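Local coordinates for coatomer subunit delta (Saccharomyces cerevisiae, PDB 5FJZ), which contributes a mu-homology domain to the COPI vesicle coat, which probably returns dilysine-tagged proteins from the Golgi to the ER, and binds Dsl1, at residues H53-I62 and M239-H250; V9-I17 and E253-S261. All coordinates share one frame; numbering follows the deposited sequence. Where two conformers were deposited one is given.

In the fold
Both contacts join beta strands at one end of the mu-homology domain, their centres about 13 Å apart, and each is partly buried. Contact 1 is an antiparallel pair, bent by a bulge, in a small three-stranded sheet; contact 2 is a parallel pair in the large mixed sheet, made by strands from opposite ends of the chain. Contact 1 is nested within the loop closed by contact 2. Ile15, Ile17 and Tyr256 of contact 2 touch Val244 of contact 1, so the two sheets share an apolar layer. Their other faces differ: contact 1 has Asn55, Lys57 and Ser243 there, whereas contact 2 combines Leu16 and Ile259 with the acid Asp257.

Contact 1 (H53-I62 and M239-H250)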
ATOM      1  N   HIS A  53       6.046  20.357 -29.172  1.00 30.12           N
ATOM      2  CA  HIS A  53       6.630  21.645 -28.707  1.00 34.06           C
ATOM      3  C   HIS A  53       5.518  22.637 -28.468  1.00 34.94           C
ATOM      4  O   HIS A  53       5.424  23.656 -29.144  1.00 36.71           O
ATOM      5  CB  HIS A  53       7.577  22.195 -29.786  1.00 36.34           C
ATOM      6  CG  HIS A  53       8.893  21.489 -29.852  1.00 35.70           C
ATOM      7  ND1 HIS A  53       9.113  20.411 -30.687  1.00 35.84           N
ATOM      8  CD2 HIS A  53      10.055  21.704 -29.194  1.00 40.77           C
ATOM      9  CE1 HIS A  53      10.355  19.982 -30.533  1.00 38.10           C
ATOM     10  NE2 HIS A  53      10.957  20.765 -29.651  1.00 45.26           N
ATOM     11  N   SER A  54       4.641  22.278 -27.537  1.00 31.41           N
ATOM     12  CA  SER A  54       3.372  22.940 -27.343  1.00 30.42           C
ATOM     13  C   SER A  54       3.247  23.428 -25.930  1.00 28.51           C
ATOM     14  O   SER A  54       3.985  23.011 -25.007  1.00 27.45           O
ATOM     15  CB  SER A  54       2.250  21.978 -27.725  1.00 29.85           C
ATOM     16  OG  SER A  54       2.449  20.715 -27.067  1.00 28.09           O
ATOM     17  N   ASN A  55       2.374  24.414 -25.744  1.00 27.53           N
ATOM     18  CA  ASN A  55       2.059  24.923 -24.455  1.00 22.88           C
ATOM     19  C   ASN A  55       0.555  25.018 -24.304  1.00 22.24           C
ATOM     20  O   ASN A  55      -0.182  25.173 -25.282  1.00 25.74           O
ATOM     21  CB  ASN A  55       2.591  26.346 -24.211  1.00 30.28           C
ATOM     22  CG  ASN A  55       4.109  26.432 -24.017  1.00 35.36           C
ATOM     23  OD1 ASN A  55       4.872  25.433 -23.951  1.00 34.35           O
ATOM     24  ND2 ASN A  55       4.554  27.648 -23.965  1.00 34.96           N
ATOM     25  N   LEU A  56       0.063  24.839 -23.079  1.00 23.26           N
ATOM     26  CA  LEU A  56      -1.403  24.763 -22.844  1.00 28.12           C
ATOM     27  C   LEU A  56      -1.779  26.035 -22.156  1.00 27.42           C
ATOM     28  O   LEU A  56      -1.092  26.427 -21.261  1.00 28.77           O
ATOM     29  CB  LEU A  56      -1.725  23.628 -21.848  1.00 30.68           C
ATOM     30  CG  LEU A  56      -1.823  22.174 -22.291  1.00 33.60           C
ATOM     31  CD1 LEU A  56      -0.964  21.754 -23.458  1.00 37.55           C
ATOM     32  CD2 LEU A  56      -1.683  21.234 -21.093  1.00 35.82           C
ATOM     33  N   LYS A  57      -2.856  26.688 -22.606  1.00 34.72           N
ATOM     34  CA  LYS A  57      -3.351  27.878 -21.916  1.00 33.84           C
ATOM     35  C   LYS A  57      -4.597  27.470 -21.180  1.00 22.92           C
ATOM     36  O   LYS A  57      -5.533  26.996 -21.787  1.00 23.21           O
ATOM     37  CB  LYS A  57      -3.705  29.026 -22.871  1.00 36.75           C
ATOM     38  CG  LYS A  57      -2.540  29.926 -23.227  1.00 50.06           C
ATOM     39  CD  LYS A  57      -2.990  31.059 -24.164  1.00 57.90           C
ATOM     40  CE  LYS A  57      -1.810  31.737 -24.858  1.00 62.13           C
ATOM     41  NZ  LYS A  57      -2.278  32.426 -26.093  1.00 64.37           N
ATOM     42  N   LEU A  58      -4.594  27.641 -19.864  1.00 26.08           N
ATOM     43  CA  LEU A  58      -5.788  27.308 -19.105  1.00 25.62           C
ATOM     44  C   LEU A  58      -6.835  28.386 -19.308  1.00 26.01           C
ATOM     45  O   LEU A  58      -6.480  29.527 -19.557  1.00 24.97           O
ATOM     46  CB  LEU A  58      -5.438  27.212 -17.653  1.00 25.14           C
ATOM     47  CG  LEU A  58      -4.291  26.222 -17.244  1.00 26.25           C
ATOM     48  CD1 LEU A  58      -4.084  26.125 -15.791  1.00 29.51           C
ATOM     49  CD2 LEU A  58      -4.543  24.832 -17.761  1.00 31.10           C
ATOM     50  N   ALA A  59      -8.103  28.032 -19.103  1.00 27.73           N
ATOM     51  CA  ALA A  59      -9.241  28.986 -19.253  1.00 24.28           C
ATOM     52  C   ALA A  59      -9.089  30.202 -18.345  1.00 20.35           C
ATOM     53  O   ALA A  59      -8.535  30.169 -17.220  1.00 18.94           O
ATOM     54  CB  ALA A  59     -10.569  28.348 -18.943  1.00 26.49           C
ATOM     55  N   ASP A  60      -9.462  31.343 -18.912  1.00 23.43           N
ATOM     56  CA  ASP A  60      -9.260  32.622 -18.232  1.00 23.83           C
ATOM     57  C   ASP A  60     -10.066  32.643 -16.930  1.00 23.37           C
ATOM     58  O   ASP A  60      -9.726  33.377 -15.972  1.00 31.64           O
ATOM     59  CB  ASP A  60      -9.718  33.724 -19.167  1.00 26.92           C
ATOM     60  CG  ASP A  60      -8.702  34.054 -20.252  1.00 32.55           C
ATOM     61  OD1 ASP A  60      -7.487  34.115 -19.900  1.00 44.11           O
ATOM     62  OD2 ASP A  60      -9.113  34.315 -21.422  1.00 36.37           O
ATOM     63  N   SER A  61     -11.117  31.828 -16.863  1.00 28.45           N
ATOM     64  CA  SER A  61     -11.992  31.795 -15.645  1.00 28.40           C
ATOM     65  C   SER A  61     -11.354  31.145 -14.440  1.00 30.61           C
ATOM     66  O   SER A  61     -11.917  31.205 -13.363  1.00 29.79           O
ATOM     67  CB  SER A  61     -13.330  31.095 -15.930  1.00 29.49           C
ATOM     68  OG  SER A  61     -13.126  29.778 -16.447  1.00 30.58           O
ATOM     69  N   ILE A  62     -10.192  30.521 -14.607  1.00 29.96           N
ATOM     70  CA  ILE A  62      -9.570  29.795 -13.485  1.00 30.67           C
ATOM     71  C   ILE A  62      -8.760  30.728 -12.694  1.00 26.76           C
ATOM     72  O   ILE A  62      -7.904  31.473 -13.245  1.00 23.43           O
ATOM     73  CB  ILE A  62      -8.647  28.673 -13.974  1.00 29.22           C
ATOM     74  CG1 ILE A  62      -9.521  27.661 -14.677  1.00 30.56           C
ATOM     75  CG2 ILE A  62      -7.872  28.019 -12.827  1.00 36.85           C
ATOM     76  CD1 ILE A  62      -8.812  26.964 -15.785  1.00 37.22           C
ATOM     77  N   MET A 239     -12.028  23.599 -13.858  1.00 21.90           N
ATOM     78  CA  MET A 239     -10.843  23.536 -14.676  1.00 21.37           C
ATOM     79  C   MET A 239     -11.178  23.246 -16.141  1.00 20.92           C
ATOM     80  O   MET A 239     -12.028  22.417 -16.452  1.00 18.62           O
ATOM     81  CB  MET A 239      -9.875  22.448 -14.059  1.00 22.93           C
ATOM     82  CG  MET A 239      -8.464  22.236 -14.726  1.00 24.61           C
ATOM     83  SD  MET A 239      -7.350  23.650 -14.906  1.00 30.03           S
ATOM     84  CE  MET A 239      -7.021  24.060 -13.193  1.00 22.35           C
ATOM     85  N   ALA A 240     -10.473  23.940 -17.030  1.00 17.43           N
ATOM     86  CA  ALA A 240     -10.749  23.856 -18.467  1.00 19.86           C
ATOM     87  C   ALA A 240      -9.573  24.513 -19.230  1.00 18.00           C
ATOM     88  O   ALA A 240      -8.761  25.200 -18.673  1.00 21.20           O
ATOM     89  CB  ALA A 240     -12.051  24.588 -18.777  1.00 21.06           C
ATOM     90  N   ILE A 241      -9.521  24.243 -20.537  1.00 21.87           N
ATOM     91  CA  ILE A 241      -8.477  24.676 -21.407  1.00 23.32           C
ATOM     92  C   ILE A 241      -9.054  25.745 -22.353  1.00 26.06           C
ATOM     93  O   ILE A 241     -10.153  25.588 -22.896  1.00 23.02           O
ATOM     94  CB  ILE A 241      -7.998  23.510 -22.268  1.00 24.06           C
ATOM     95  CG1 ILE A 241      -7.479  22.377 -21.378  1.00 24.27           C
ATOM     96  CG2 ILE A 241      -6.905  23.959 -23.260  1.00 24.33           C
ATOM     97  CD1 ILE A 241      -6.357  22.747 -20.446  1.00 26.02           C
ATOM     98  N   GLN A 242      -8.269  26.775 -22.554  1.00 26.04           N
ATOM     99  CA  GLN A 242      -8.635  27.870 -23.499  1.00 27.16           C
ATOM    100  C   GLN A 242      -8.081  27.623 -24.879  1.00 24.35           C
ATOM    101  O   GLN A 242      -8.758  27.748 -25.884  1.00 20.90           O
ATOM    102  CB  GLN A 242      -7.941  29.070 -22.949  1.00 29.49           C
ATOM    103  CG  GLN A 242      -7.985  30.267 -23.808  1.00 35.99           C
ATOM    104  CD  GLN A 242      -8.497  31.324 -22.870  1.00 34.66           C
ATOM    105  OE1 GLN A 242      -7.748  32.160 -22.387  1.00 46.30           O
ATOM    106  NE2 GLN A 242      -9.812  31.193 -22.478  1.00 35.11           N
ATOM    107  N   SER A 243      -6.805  27.258 -24.931  1.00 20.78           N
ATOM    108  CA  SER A 243      -6.237  26.891 -26.200  1.00 22.88           C
ATOM    109  C   SER A 243      -4.958  26.103 -25.948  1.00 21.69           C
ATOM    110  O   SER A 243      -4.400  26.047 -24.823  1.00 25.25           O
ATOM    111  CB  SER A 243      -5.883  28.113 -27.045  1.00 26.82           C
ATOM    112  OG  SER A 243      -4.962  28.921 -26.308  1.00 26.27           O
ATOM    113  N   VAL A 244      -4.488  25.538 -27.045  1.00 26.08           N
ATOM    114  CA  VAL A 244      -3.164  24.974 -27.100  1.00 22.43           C
ATOM    115  C   VAL A 244      -2.415  25.667 -28.291  1.00 26.66           C
ATOM    116  O   VAL A 244      -2.965  25.824 -29.375  1.00 22.36           O
ATOM    117  CB  VAL A 244      -3.253  23.460 -27.338  1.00 24.67           C
ATOM    118  CG1 VAL A 244      -1.829  22.879 -27.440  1.00 24.08           C
ATOM    119  CG2 VAL A 244      -3.981  22.737 -26.207  1.00 22.78           C
ATOM    120  N   VAL A 245      -1.125  25.899 -28.085  1.00 23.15           N
ATOM    121  CA  VAL A 245      -0.379  26.823 -28.828  1.00 30.39           C
ATOM    122  C   VAL A 245       1.055  26.273 -28.977  1.00 32.27           C
ATOM    123  O   VAL A 245       1.551  25.586 -28.108  1.00 32.21           O
ATOM    124  CB  VAL A 245      -0.521  28.102 -27.940  1.00 35.05           C
ATOM    125  CG1 VAL A 245       0.779  28.668 -27.421  1.00 35.05           C
ATOM    126  CG2 VAL A 245      -1.562  29.053 -28.479  1.00 36.52           C
ATOM    127  N   MET A 246       1.720  26.651 -30.056  1.00 34.62           N
ATOM    128  CA  MET A 246       3.145  26.402 -30.235  1.00 31.43           C
ATOM    129  C   MET A 246       3.897  27.126 -29.165  1.00 33.02           C
ATOM    130  O   MET A 246       3.573  28.282 -28.867  1.00 40.33           O
ATOM    131  CB  MET A 246       3.598  26.881 -31.630  1.00 40.24           C
ATOM    132  CG  MET A 246       3.169  25.974 -32.763  1.00 42.20           C
ATOM    133  SD  MET A 246       4.112  24.434 -32.693  1.00 46.61           S
ATOM    134  CE  MET A 246       5.734  24.980 -33.295  1.00 51.53           C
ATOM    135  N   ALA A 247       4.895  26.458 -28.583  1.00 30.53           N
ATOM    136  CA  ALA A 247       5.628  27.006 -27.475  1.00 34.56           C
ATOM    137  C   ALA A 247       6.376  28.254 -27.907  1.00 39.36           C
ATOM    138  O   ALA A 247       6.569  29.160 -27.112  1.00 39.13           O
ATOM    139  CB  ALA A 247       6.607  26.008 -26.878  1.00 34.86           C
ATOM    140  N   ASN A 248       6.802  28.301 -29.158  1.00 48.22           N
ATOM    141  CA  ASN A 248       7.588  29.438 -29.626  1.00 57.41           C
ATOM    142  C   ASN A 248       6.780  30.511 -30.363  1.00 59.74           C
ATOM    143  O   ASN A 248       7.282  31.587 -30.645  1.00 59.88           O
ATOM    144  CB  ASN A 248       8.803  28.915 -30.380  1.00 57.37           C
ATOM    145  CG  ASN A 248      10.011  28.792 -29.452  1.00 63.64           C
ATOM    146  OD1 ASN A 248      10.445  27.693 -29.044  1.00 62.18           O
ATOM    147  ND2 ASN A 248      10.531  29.951 -29.063  1.00 65.27           N
ATOM    148  N   ASP A 249       5.520  30.208 -30.651  1.00 58.36           N
ATOM    149  CA  ASP A 249       4.634  31.155 -31.294  1.00 55.10           C
ATOM    150  C   ASP A 249       3.222  31.016 -30.757  1.00 48.80           C
ATOM    151  O   ASP A 249       2.415  30.224 -31.276  1.00 37.81           O
ATOM    152  CB  ASP A 249       4.651  30.952 -32.821  1.00 58.60           C
ATOM    153  CG  ASP A 249       3.826  32.013 -33.571  1.00 62.50           C
ATOM    154  OD1 ASP A 249       3.108  32.819 -32.920  1.00 55.81           O
ATOM    155  OD2 ASP A 249       3.911  32.034 -34.812  1.00 69.07           O
ATOM    156  N   HIS A 250       2.916  31.818 -29.738  1.00 48.02           N
ATOM    157  CA  HIS A 250       1.621  31.735 -29.062  1.00 47.23           C
ATOM    158  C   HIS A 250       0.402  32.146 -29.905  1.00 54.11           C
ATOM    159  O   HIS A 250      -0.706  31.913 -29.474  1.00 70.16           O
ATOM    160  CB  HIS A 250       1.659  32.487 -27.726  1.00 39.80           C
ATOM    161  CG  HIS A 250       2.557  31.858 -26.710  1.00 40.31           C
ATOM    162  ND1 HIS A 250       2.706  32.347 -25.433  1.00 42.06           N
ATOM    163  CD2 HIS A 250       3.286  30.720 -26.754  1.00 40.72           C
ATOM    164  CE1 HIS A 250       3.560  31.594 -24.765  1.00 41.02           C
ATOM    165  NE2 HIS A 250       3.900  30.580 -25.538  1.00 36.84           N
TER
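A classic beta bulge kinks this antiparallel pair where Gln242 and Ser243 both face Lys57. Lys57 O accepts Gln242 N at 2.9 Å, while the bond from Ser243 N to the same oxygen is weak at 3.4 Å. On one side of the bulge Lys57 N and Asn55 N donate to Ser243 O and Val245 O, and on the other Ala59 N reaches Ala240 O at 2.9 Å. The strand segments run at 158° to each other.

Lys57, extended beyond CG, rises from the sheet and leans over the partner strand, its CD 3.6 Å from Ser243 OG, which brings NZ near Val245 and His250. On the same face the Asn55 amide group lies against Ala247 and also approaches the imidazole of His250, with CG 3.8 Å from Ala247 CB and the amide and ring planes turned 65° apart. Trimming Asn55 to an alanine here would probably open a gap beside Ala247 and leave the His250 ring freer to turn. Past the bulge, Met239 first points its side chain off, but bends at both following bonds (chi2 56°) to fold SD back to 3.7 Å from Ile62 CD1, the two chains meeting at about a right angle. Leu58 CD2 lies 3.9 Å from Ile241 CD1, while Leu56 and Val244 run side by side.

Strand 54-58 is the middle strand of its sheet, bonded on its other edge to strand 87-88. The Leu56 and Val244 face packs on Leu42 of strand 33-46 and on Ile15 and Ile17 of strand 15-27; across the sheet, Asn55, Lys57 and His250 touch Leu87.

Contact 2 (V9-I17 and E253-S261); sequences VPENNGILI and ELPYDVITS
Three backbone bonds stitch Ile15 and Ile17 to Asp257 and Ile259, a parallel pairing in the large mixed sheet of the mu-homology domain, which sets the first strand of the chain, 15-27, beside the last, 257-269. Asp257 N donates to Ile15 O at 3.1 Å, Ile17 N to Asp257 O at 2.9 Å, and Ile259 N to Ile17 O at 2.8 Å. The last oxygen also receives a CA-H contact from Val258.

The side chains part to two faces. On one, Ile15 CB meets Tyr256 CB at 3.7 Å, and the CD1 end of Ile17 comes obliquely to the Tyr256 ring, 4.1 Å from CD2. Tyr256 holds CG between its backbone N and carbonyl carbon (chi1 67°), and Leu254 O and Val258 CG2 lie at the ring's edge, in plane. On the other face Leu16 CD1 touches Ile259 CD1 at 3.9 Å and also lies against Asp257 CB. Ile259 CD1 is also pressed tightly against Pro10 CB, at 3.5 Å, so the incoming N-terminal loop folds back over this face.

Further out, strand 15-27 is flanked on its far side by strand 33-46, Leu16 bonding to the backbone of Arg45, while strand 257-269 continues the sheet into strand 220-229. From that strand, Arg229 forms a salt bridge with Asp257 and bonds to Glu11 O. Tyr256 makes a cation-pi contact with Lys231, and with Ile15 and Ile17 it touches Val244 of the neighbouring sheet. Where the pairing begins, one water bridges Ile15 N, at the start of its strand, and Pro255 O in the loop leading to the other, accepting from Ile15 N at 3.0 Å and donating a weak bond to Pro255 O.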
ATOM      1  N   VAL A   9      -9.323   2.824 -22.967  1.00 45.36           N
ATOM      2  CA  VAL A   9      -8.355   3.900 -23.294  1.00 43.72           C
ATOM      3  C   VAL A   9      -8.907   4.801 -24.401  1.00 36.21           C
ATOM      4  O   VAL A   9      -9.072   4.386 -25.526  1.00 40.55           O
ATOM      5  CB  VAL A   9      -6.971   3.354 -23.713  1.00 47.46           C
ATOM      6  CG1 VAL A   9      -6.084   4.464 -24.271  1.00 48.11           C
ATOM      7  CG2 VAL A   9      -6.269   2.715 -22.524  1.00 49.23           C
ATOM      8  N   PRO A  10      -9.191   6.050 -24.070  1.00 32.84           N
ATOM      9  CA  PRO A  10      -9.675   6.991 -25.085  1.00 30.41           C
ATOM     10  C   PRO A  10      -8.674   7.193 -26.216  1.00 29.23           C
ATOM     11  O   PRO A  10      -7.479   7.123 -25.984  1.00 31.74           O
ATOM     12  CB  PRO A  10      -9.815   8.299 -24.316  1.00 29.41           C
ATOM     13  CG  PRO A  10      -9.706   7.963 -22.884  1.00 31.02           C
ATOM     14  CD  PRO A  10      -9.011   6.665 -22.739  1.00 29.98           C
ATOM     15  N   GLU A  11      -9.153   7.400 -27.436  1.00 31.44           N
ATOM     16  CA  GLU A  11      -8.270   7.631 -28.573  1.00 35.19           C
ATOM     17  C   GLU A  11      -7.747   9.057 -28.572  1.00 30.90           C
ATOM     18  O   GLU A  11      -8.426   9.996 -28.171  1.00 33.18           O
ATOM     19  CB  GLU A  11      -8.981   7.360 -29.905  1.00 40.93           C
ATOM     20  CG  GLU A  11      -8.106   7.642 -31.143  1.00 46.12           C
ATOM     21  CD  GLU A  11      -8.735   7.175 -32.455  1.00 60.05           C
ATOM     22  OE1 GLU A  11      -9.852   6.584 -32.432  1.00 57.98           O
ATOM     23  OE2 GLU A  11      -8.105   7.425 -33.512  1.00 64.60           O
ATOM     24  N   ASN A  12      -6.500   9.177 -28.955  1.00 24.88           N
ATOM     25  CA  ASN A  12      -5.799  10.429 -29.038  1.00 26.28           C
ATOM     26  C   ASN A  12      -5.540  10.673 -30.497  1.00 28.54           C
ATOM     27  O   ASN A  12      -4.925   9.836 -31.147  1.00 28.17           O
ATOM     28  CB  ASN A  12      -4.475  10.323 -28.266  1.00 27.16           C
ATOM     29  CG  ASN A  12      -3.656  11.622 -28.223  1.00 24.64           C
ATOM     30  OD1 ASN A  12      -2.538  11.656 -27.700  1.00 25.28           O
ATOM     31  ND2 ASN A  12      -4.206  12.703 -28.751  1.00 19.81           N
ATOM     32  N   ASN A  13      -5.940  11.839 -31.015  1.00 26.51           N
ATOM     33  CA  ASN A  13      -5.710  12.133 -32.449  1.00 29.61           C
ATOM     34  C   ASN A  13      -4.512  13.061 -32.704  1.00 30.43           C
ATOM     35  O   ASN A  13      -4.218  13.489 -33.849  1.00 26.26           O
ATOM     36  CB  ASN A  13      -7.027  12.630 -33.043  1.00 35.35           C
ATOM     37  CG  ASN A  13      -8.129  11.562 -33.026  1.00 38.39           C
ATOM     38  OD1 ASN A  13      -7.921  10.395 -33.409  1.00 38.58           O
ATOM     39  ND2 ASN A  13      -9.294  11.938 -32.540  1.00 35.81           N
ATOM     40  N   GLY A  14      -3.801  13.362 -31.618  1.00 29.63           N
ATOM     41  CA  GLY A  14      -2.635  14.215 -31.618  1.00 29.01           C
ATOM     42  C   GLY A  14      -2.279  14.705 -30.231  1.00 26.89           C
ATOM     43  O   GLY A  14      -1.263  14.295 -29.607  1.00 25.44           O
ATOM     44  N   ILE A  15      -3.099  15.600 -29.734  1.00 22.76           N
ATOM     45  CA  ILE A  15      -3.073  16.062 -28.348  1.00 22.47           C
ATOM     46  C   ILE A  15      -4.373  15.684 -27.676  1.00 22.30           C
ATOM     47  O   ILE A  15      -5.455  16.021 -28.163  1.00 22.64           O
ATOM     48  CB  ILE A  15      -2.889  17.592 -28.223  1.00 20.95           C
ATOM     49  CG1 ILE A  15      -1.488  17.967 -28.748  1.00 22.90           C
ATOM     50  CG2 ILE A  15      -3.007  18.042 -26.777  1.00 19.92           C
ATOM     51  CD1 ILE A  15      -1.182  19.427 -28.774  1.00 19.32           C
ATOM     52  N   LEU A  16      -4.266  15.051 -26.495  1.00 20.55           N
ATOM     53  CA  LEU A  16      -5.430  14.801 -25.669  1.00 19.52           C
ATOM     54  C   LEU A  16      -5.158  15.229 -24.281  1.00 17.63           C
ATOM     55  O   LEU A  16      -4.184  14.744 -23.654  1.00 20.45           O
ATOM     56  CB  LEU A  16      -5.836  13.305 -25.710  1.00 21.45           C
ATOM     57  CG  LEU A  16      -7.028  12.914 -24.839  1.00 24.47           C
ATOM     58  CD1 LEU A  16      -8.342  13.520 -25.374  1.00 23.65           C
ATOM     59  CD2 LEU A  16      -7.178  11.414 -24.861  1.00 27.10           C
ATOM     60  N   ILE A  17      -6.025  16.123 -23.757  1.00 18.02           N
ATOM     61  CA  ILE A  17      -5.889  16.626 -22.410  1.00 16.63           C
ATOM     62  C   ILE A  17      -6.989  16.032 -21.541  1.00 17.48           C
ATOM     63  O   ILE A  17      -8.160  16.042 -21.930  1.00 20.68           O
ATOM     64  CB  ILE A  17      -5.965  18.187 -22.397  1.00 17.73           C
ATOM     65  CG1 ILE A  17      -4.758  18.801 -23.133  1.00 23.64           C
ATOM     66  CG2 ILE A  17      -6.078  18.677 -20.976  1.00 16.74           C
ATOM     67  CD1 ILE A  17      -5.018  20.222 -23.558  1.00 23.81           C
ATOM     68  N   GLU A 253      -2.117  28.276 -32.980  1.00 51.04           N
ATOM     69  CA  GLU A 253      -2.902  27.346 -32.196  1.00 45.58           C
ATOM     70  C   GLU A 253      -2.828  25.977 -32.818  1.00 45.10           C
ATOM     71  O   GLU A 253      -2.626  25.840 -34.044  1.00 39.49           O
ATOM     72  CB  GLU A 253      -4.346  27.825 -32.090  1.00 50.91           C
ATOM     73  CG  GLU A 253      -4.418  29.199 -31.427  1.00 54.20           C
ATOM     74  CD  GLU A 253      -5.805  29.579 -30.962  1.00 57.32           C
ATOM     75  OE1 GLU A 253      -6.785  29.012 -31.487  1.00 69.97           O
ATOM     76  OE2 GLU A 253      -5.918  30.448 -30.060  1.00 69.80           O
ATOM     77  N   LEU A 254      -2.971  24.954 -31.972  1.00 34.29           N
ATOM     78  CA  LEU A 254      -2.830  23.579 -32.412  1.00 32.31           C
ATOM     79  C   LEU A 254      -4.154  22.831 -32.184  1.00 27.94           C
ATOM     80  O   LEU A 254      -4.870  23.170 -31.278  1.00 26.39           O
ATOM     81  CB  LEU A 254      -1.708  22.935 -31.592  1.00 40.19           C
ATOM     82  CG  LEU A 254      -0.251  22.950 -32.076  1.00 47.67           C
ATOM     83  CD1 LEU A 254      -0.034  23.583 -33.444  1.00 45.48           C
ATOM     84  CD2 LEU A 254       0.677  23.526 -31.028  1.00 53.40           C
ATOM     85  N   PRO A 255      -4.388  21.747 -32.917  1.00 25.26           N
ATOM     86  CA  PRO A 255      -5.600  20.973 -32.712  1.00 24.75           C
ATOM     87  C   PRO A 255      -5.454  20.115 -31.422  1.00 26.20           C
ATOM     88  O   PRO A 255      -4.356  19.664 -31.089  1.00 25.64           O
ATOM     89  CB  PRO A 255      -5.613  20.012 -33.870  1.00 26.81           C
ATOM     90  CG  PRO A 255      -4.135  19.841 -34.254  1.00 26.83           C
ATOM     91  CD  PRO A 255      -3.618  21.246 -34.082  1.00 28.73           C
ATOM     92  N   TYR A 256      -6.553  19.894 -30.739  1.00 21.71           N
ATOM     93  CA  TYR A 256      -6.501  19.108 -29.480  1.00 22.03           C
ATOM     94  C   TYR A 256      -7.926  18.720 -29.071  1.00 21.54           C
ATOM     95  O   TYR A 256      -8.899  19.215 -29.631  1.00 22.45           O
ATOM     96  CB  TYR A 256      -5.827  19.866 -28.383  1.00 21.68           C
ATOM     97  CG  TYR A 256      -6.600  21.089 -27.931  1.00 25.12           C
ATOM     98  CD1 TYR A 256      -6.473  22.302 -28.617  1.00 24.93           C
ATOM     99  CD2 TYR A 256      -7.418  21.050 -26.804  1.00 21.33           C
ATOM    100  CE1 TYR A 256      -7.165  23.434 -28.223  1.00 25.97           C
ATOM    101  CE2 TYR A 256      -8.129  22.162 -26.409  1.00 24.09           C
ATOM    102  CZ  TYR A 256      -7.977  23.353 -27.098  1.00 28.09           C
ATOM    103  OH  TYR A 256      -8.664  24.432 -26.709  1.00 31.42           O
ATOM    104  N   ASP A 257      -8.029  17.784 -28.129  1.00 22.47           N
ATOM    105  CA  ASP A 257      -9.291  17.410 -27.521  0.50 25.73           C
ATOM    106  C   ASP A 257      -9.113  17.355 -26.017  1.00 21.91           C
ATOM    107  O   ASP A 257      -7.962  17.271 -25.513  1.00 19.61           O
ATOM    108  CB  ASP A 257      -9.635  16.019 -28.016  0.50 31.74           C
ATOM    109  CG  ASP A 257     -10.826  15.970 -28.949  0.50 37.50           C
ATOM    110  OD1 ASP A 257     -10.772  16.664 -29.968  0.50 46.95           O
ATOM    111  OD2 ASP A 257     -11.803  15.215 -28.701  0.50 45.02           O
ATOM    112  N   VAL A 258     -10.226  17.359 -25.290  1.00 21.10           N
ATOM    113  CA  VAL A 258     -10.241  17.397 -23.838  1.00 20.50           C
ATOM    114  C   VAL A 258     -11.297  16.395 -23.373  1.00 19.00           C
ATOM    115  O   VAL A 258     -12.410  16.361 -23.944  1.00 19.42           O
ATOM    116  CB  VAL A 258     -10.614  18.771 -23.342  1.00 19.91           C
ATOM    117  CG1 VAL A 258     -10.745  18.833 -21.811  1.00 23.64           C
ATOM    118  CG2 VAL A 258      -9.586  19.831 -23.800  1.00 24.31           C
ATOM    119  N   ILE A 259     -10.913  15.592 -22.382  1.00 19.00           N
ATOM    120  CA  ILE A 259     -11.812  14.785 -21.603  1.00 19.34           C
ATOM    121  C   ILE A 259     -11.842  15.297 -20.177  1.00 22.24           C
ATOM    122  O   ILE A 259     -10.764  15.477 -19.573  1.00 23.07           O
ATOM    123  CB  ILE A 259     -11.368  13.343 -21.629  1.00 22.82           C
ATOM    124  CG1 ILE A 259     -11.505  12.791 -23.020  1.00 28.90           C
ATOM    125  CG2 ILE A 259     -12.154  12.496 -20.578  1.00 22.35           C
ATOM    126  CD1 ILE A 259     -10.871  11.452 -23.227  1.00 30.18           C
ATOM    127  N   THR A 260     -13.038  15.557 -19.595  1.00 23.08           N
ATOM    128  CA  THR A 260     -13.166  15.784 -18.153  1.00 21.36           C
ATOM    129  C   THR A 260     -13.838  14.628 -17.442  1.00 23.33           C
ATOM    130  O   THR A 260     -14.664  13.916 -18.054  1.00 20.26           O
ATOM    131  CB  THR A 260     -13.959  17.001 -17.741  1.00 25.68           C
ATOM    132  OG1 THR A 260     -15.276  16.888 -18.303  1.00 27.90           O
ATOM    133  CG2 THR A 260     -13.306  18.247 -18.229  1.00 27.95           C
ATOM    134  N   SER A 261     -13.423  14.361 -16.217  1.00 18.37           N
ATOM    135  CA  SER A 261     -14.017  13.232 -15.384  1.00 22.17           C
ATOM    136  C   SER A 261     -14.114  13.589 -13.914  1.00 20.77           C
ATOM    137  O   SER A 261     -13.348  14.441 -13.395  1.00 19.47           O
ATOM    138  CB  SER A 261     -13.279  11.897 -15.506  1.00 25.60           C
ATOM    139  OG  SER A 261     -11.894  12.089 -15.305  1.00 31.66           O
TER
HETATM  140  O   HOH W   1      -4.761  16.954 -31.860  1.00 28.54           O